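Local structure of acinetobacter secreted protease CpaA (Acinetobacter nosocomialis M2, 6O38) at residues Ala296-Leu306 with Gln320-Val331. The protein is a secreted zinc metalloprotease, probably exported by the type II secretion system, that forms a complex with its chaperone CpaB. Sequence-based numbering, arbitrary orientation.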
loop_
_atom_site.group_PDB
_atom_site.type_symbol
_atom_site.label_atom_id
_atom_site.label_comp_id
_atom_site.label_asym_id
_atom_site.label_seq_id
_atom_site.Cartn_x
_atom_site.Cartn_y
_atom_site.Cartn_z
ATOM N N ALA A 296 13.944 -29.694 -4.454
ATOM C CA ALA A 296 15.081 -29.766 -3.539
ATOM C C ALA A 296 16.162 -28.766 -3.927
ATOM O O ALA A 296 16.808 -28.168 -3.058
ATOM C CB ALA A 296 15.645 -31.185 -3.513
ATOM N N ILE A 297 16.372 -28.570 -5.225
ATOM C CA ILE A 297 17.261 -27.538 -5.742
ATOM C C ILE A 297 16.379 -26.429 -6.298
ATOM O O ILE A 297 15.646 -26.639 -7.272
ATOM C CB ILE A 297 18.215 -28.085 -6.812
ATOM C CG1 ILE A 297 19.079 -29.207 -6.232
ATOM C CG2 ILE A 297 19.083 -26.967 -7.374
ATOM C CD1 ILE A 297 20.145 -29.713 -7.179
ATOM N N LEU A 298 16.443 -25.253 -5.679
ATOM C CA LEU A 298 15.586 -24.153 -6.089
ATOM C C LEU A 298 15.937 -23.718 -7.512
ATOM O O LEU A 298 17.100 -23.781 -7.921
ATOM C CB LEU A 298 15.726 -22.979 -5.123
ATOM C CG LEU A 298 15.163 -23.215 -3.719
ATOM C CD1 LEU A 298 15.374 -21.994 -2.836
ATOM C CD2 LEU A 298 13.688 -23.586 -3.783
ATOM N N PRO A 299 14.950 -23.281 -8.290
ATOM C CA PRO A 299 15.204 -22.974 -9.700
ATOM C C PRO A 299 16.067 -21.732 -9.861
ATOM O O PRO A 299 16.127 -20.858 -8.994
ATOM C CB PRO A 299 13.800 -22.751 -10.271
ATOM C CG PRO A 299 12.997 -22.290 -9.100
ATOM C CD PRO A 299 13.545 -23.042 -7.916
ATOM N N ASN A 300 16.750 -21.675 -11.003
ATOM C CA ASN A 300 17.559 -20.511 -11.332
ATOM C C ASN A 300 16.676 -19.276 -11.457
ATOM O O ASN A 300 15.553 -19.344 -11.966
ATOM C CB ASN A 300 18.327 -20.749 -12.632
ATOM C CG ASN A 300 19.357 -21.855 -12.503
ATOM O OD1 ASN A 300 19.859 -22.128 -11.413
ATOM N ND2 ASN A 300 19.676 -22.500 -13.620
HETATM N N MSE A 301 17.188 -18.145 -10.981
HETATM C CA MSE A 301 16.417 -16.908 -10.938
HETATM C C MSE A 301 15.970 -16.449 -12.323
HETATM O O MSE A 301 16.787 -16.283 -13.230
HETATM C CB MSE A 301 17.230 -15.798 -10.268
HETATM C CG MSE A 301 17.790 -16.164 -8.903
HETATM SE SE MSE A 301 16.433 -16.416 -7.525
HETATM C CE MSE A 301 15.722 -14.603 -7.446
ATOM N N THR A 302 14.659 -16.258 -12.479
ATOM C CA THR A 302 14.091 -15.647 -13.674
ATOM C C THR A 302 13.390 -14.333 -13.356
ATOM O O THR A 302 12.628 -13.829 -14.191
ATOM C CB THR A 302 13.113 -16.603 -14.364
ATOM O OG1 THR A 302 12.047 -16.932 -13.462
ATOM C CG2 THR A 302 13.820 -17.880 -14.793
ATOM N N GLN A 303 13.622 -13.775 -12.169
ATOM C CA GLN A 303 13.060 -12.505 -11.728
ATOM C C GLN A 303 13.838 -12.044 -10.501
ATOM O O GLN A 303 14.589 -12.838 -9.919
ATOM C CB GLN A 303 11.562 -12.645 -11.422
ATOM C CG GLN A 303 11.215 -13.634 -10.322
ATOM C CD GLN A 303 11.352 -15.078 -10.759
ATOM O OE1 GLN A 303 10.731 -15.506 -11.733
ATOM N NE2 GLN A 303 12.169 -15.839 -10.039
ATOM N N PRO A 304 13.715 -10.781 -10.083
ATOM C CA PRO A 304 14.549 -10.301 -8.969
ATOM C C PRO A 304 14.320 -11.010 -7.641
ATOM O O PRO A 304 15.221 -10.984 -6.793
ATOM C CB PRO A 304 14.183 -8.814 -8.876
ATOM C CG PRO A 304 13.755 -8.456 -10.251
ATOM C CD PRO A 304 13.024 -9.666 -10.757
ATOM N N THR A 305 13.165 -11.638 -7.417
ATOM C CA THR A 305 12.871 -12.210 -6.110
ATOM C C THR A 305 12.123 -13.528 -6.251
ATOM O O THR A 305 11.292 -13.702 -7.149
ATOM C CB THR A 305 12.030 -11.239 -5.262
ATOM O OG1 THR A 305 12.590 -9.924 -5.338
ATOM C CG2 THR A 305 11.986 -11.683 -3.807
ATOM N N LEU A 306 12.424 -14.453 -5.339
ATOM C CA LEU A 306 11.751 -15.741 -5.261
ATOM C C LEU A 306 11.388 -16.006 -3.809
ATOM O O LEU A 306 12.243 -15.879 -2.926
ATOM C CB LEU A 306 12.646 -16.869 -5.795
ATOM C CG LEU A 306 12.213 -18.302 -5.458
ATOM C CD1 LEU A 306 10.999 -18.716 -6.276
ATOM C CD2 LEU A 306 13.361 -19.286 -5.655
ATOM N N GLN A 320 18.421 -26.278 -1.683
ATOM C CA GLN A 320 19.610 -25.694 -2.286
ATOM C C GLN A 320 19.223 -24.365 -2.921
ATOM O O GLN A 320 18.339 -24.320 -3.783
ATOM C CB GLN A 320 20.206 -26.639 -3.331
ATOM C CG GLN A 320 21.527 -26.178 -3.930
ATOM C CD GLN A 320 22.714 -26.463 -3.028
ATOM O OE1 GLN A 320 22.575 -27.091 -1.978
ATOM N NE2 GLN A 320 23.892 -26.006 -3.438
ATOM N N LEU A 321 19.875 -23.289 -2.484
ATOM C CA LEU A 321 19.615 -21.980 -3.060
ATOM C C LEU A 321 19.971 -21.991 -4.548
ATOM O O LEU A 321 20.801 -22.796 -4.983
ATOM C CB LEU A 321 20.414 -20.910 -2.317
ATOM C CG LEU A 321 19.911 -20.621 -0.899
ATOM C CD1 LEU A 321 20.759 -19.559 -0.217
ATOM C CD2 LEU A 321 18.447 -20.204 -0.925
ATOM N N PRO A 322 19.342 -21.128 -5.350
ATOM C CA PRO A 322 19.513 -21.208 -6.807
ATOM C C PRO A 322 20.978 -21.201 -7.221
ATOM O O PRO A 322 21.785 -20.416 -6.721
ATOM C CB PRO A 322 18.780 -19.962 -7.314
ATOM C CG PRO A 322 17.743 -19.702 -6.281
ATOM C CD PRO A 322 18.355 -20.102 -4.968
ATOM N N ALA A 323 21.314 -22.094 -8.156
ATOM C CA ALA A 323 22.698 -22.225 -8.594
ATOM C C ALA A 323 23.131 -21.052 -9.460
ATOM O O ALA A 323 24.301 -20.657 -9.423
ATOM C CB ALA A 323 22.888 -23.538 -9.351
ATOM N N GLN A 324 22.216 -20.485 -10.241
ATOM C CA GLN A 324 22.525 -19.363 -11.115
ATOM C C GLN A 324 21.664 -18.173 -10.720
ATOM O O GLN A 324 20.437 -18.286 -10.632
ATOM C CB GLN A 324 22.301 -19.728 -12.585
ATOM C CG GLN A 324 23.457 -20.520 -13.173
ATOM C CD GLN A 324 23.100 -21.221 -14.468
ATOM O OE1 GLN A 324 22.248 -20.757 -15.226
ATOM N NE2 GLN A 324 23.718 -22.374 -14.702
ATOM N N ALA A 325 22.314 -17.037 -10.488
ATOM C CA ALA A 325 21.634 -15.825 -10.056
ATOM C C ALA A 325 22.514 -14.637 -10.402
ATOM O O ALA A 325 23.660 -14.789 -10.834
ATOM C CB ALA A 325 21.326 -15.860 -8.556
ATOM N N GLN A 326 21.963 -13.445 -10.206
ATOM C CA GLN A 326 22.687 -12.203 -10.420
ATOM C C GLN A 326 22.719 -11.410 -9.120
ATOM O O GLN A 326 21.857 -11.581 -8.251
ATOM C CB GLN A 326 22.051 -11.372 -11.540
ATOM C CG GLN A 326 22.131 -12.033 -12.909
ATOM C CD GLN A 326 21.510 -11.189 -14.005
ATOM O OE1 GLN A 326 21.194 -10.018 -13.800
ATOM N NE2 GLN A 326 21.327 -11.784 -15.179
ATOM N N VAL A 327 23.735 -10.553 -8.990
ATOM C CA VAL A 327 23.913 -9.775 -7.769
ATOM C C VAL A 327 22.665 -8.950 -7.492
ATOM O O VAL A 327 22.182 -8.210 -8.357
ATOM C CB VAL A 327 25.162 -8.887 -7.881
ATOM C CG1 VAL A 327 25.265 -7.965 -6.676
ATOM C CG2 VAL A 327 26.409 -9.748 -8.010
ATOM N N GLY A 328 22.135 -9.079 -6.279
ATOM C CA GLY A 328 20.924 -8.404 -5.879
ATOM C C GLY A 328 19.694 -9.287 -5.842
ATOM O O GLY A 328 18.691 -8.899 -5.231
ATOM N N ASP A 329 19.741 -10.455 -6.480
ATOM C CA ASP A 329 18.619 -11.382 -6.418
ATOM C C ASP A 329 18.379 -11.815 -4.977
ATOM O O ASP A 329 19.319 -11.993 -4.198
ATOM C CB ASP A 329 18.886 -12.601 -7.303
ATOM C CG ASP A 329 18.732 -12.294 -8.780
ATOM O OD1 ASP A 329 18.197 -11.216 -9.111
ATOM O OD2 ASP A 329 19.146 -13.128 -9.613
ATOM N N LYS A 330 17.107 -11.987 -4.624
ATOM C CA LYS A 330 16.717 -12.280 -3.254
ATOM C C LYS A 330 15.861 -13.537 -3.208
ATOM O O LYS A 330 15.043 -13.779 -4.100
ATOM C CB LYS A 330 15.948 -11.107 -2.635
ATOM C CG LYS A 330 16.784 -9.857 -2.434
ATOM C CD LYS A 330 15.998 -8.780 -1.709
ATOM C CE LYS A 330 16.849 -7.544 -1.474
ATOM N NZ LYS A 330 16.319 -6.712 -0.359
ATOM N N VAL A 331 16.056 -14.330 -2.158
ATOM C CA VAL A 331 15.234 -15.499 -1.878
ATOM C C VAL A 331 14.690 -15.359 -0.464
ATOM O O VAL A 331 15.462 -15.210 0.490
ATOM C CB VAL A 331 16.021 -16.811 -2.034
ATOM C CG1 VAL A 331 15.189 -17.987 -1.551
ATOM C CG2 VAL A 331 16.432 -17.010 -3.484
#
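Gln-320 and Ile-297 form one end of a contact in a StcE-type beta-sandwich domain of the protease, where two loops run side by side before their strands, 305-310 and 330-335, pair in parallel. It exemplifies how loops can join two successive backbone pairings whose registers disagree: the single bridge at Gln-320 and the later ladder are offset by two residues, and the loops between absorb the shift. Gln-320 bonds through both backbone polar groups: its N donates to Ala-296 O (2.8 Å), and its O accepts from Leu-298 N. Next, Leu-321 CD2 lies beside Leu-298 CD1; Leu-321 also touches Trp-368 and Phe-361. The Pro-322 ring crosses the selenomethionine Met-301, with CG 3.7 Å from SE. Gln-324 grips Asn-300 and its neighbour: its N donates to Asn-300 OD1 from well above the carbonyl plane, a bent bond of 142°, whereas its O receives the longer but straighter bond from Met-301 N (3.3 Å). The two side-chain amides stack with their planes 20° apart. Ala-325 CB then packs against Met-301 CG (3.6 Å). Within the type II turn from Gln-326 to Asp-329, Asp-329 OD2 accepts Gln-326 N from above the carboxylate plane, bonds Thr-258 OG1 and lies against Met-301 CB and CG. Lys-330 opens the parallel ladder, its N donating to Pro-304 O and its O accepting from Leu-306 N, each at 3.0 Å; its amino group reaches Asn-413. Val-331 and Leu-306, both buried, share one sheet face. Bends at chi2 and chi3 fold Met-301 back between loop and ladder, bringing SE to 4.1 Å from Val-331 CG2 and the terminal CE to 3.5 Å from Lys-330 O.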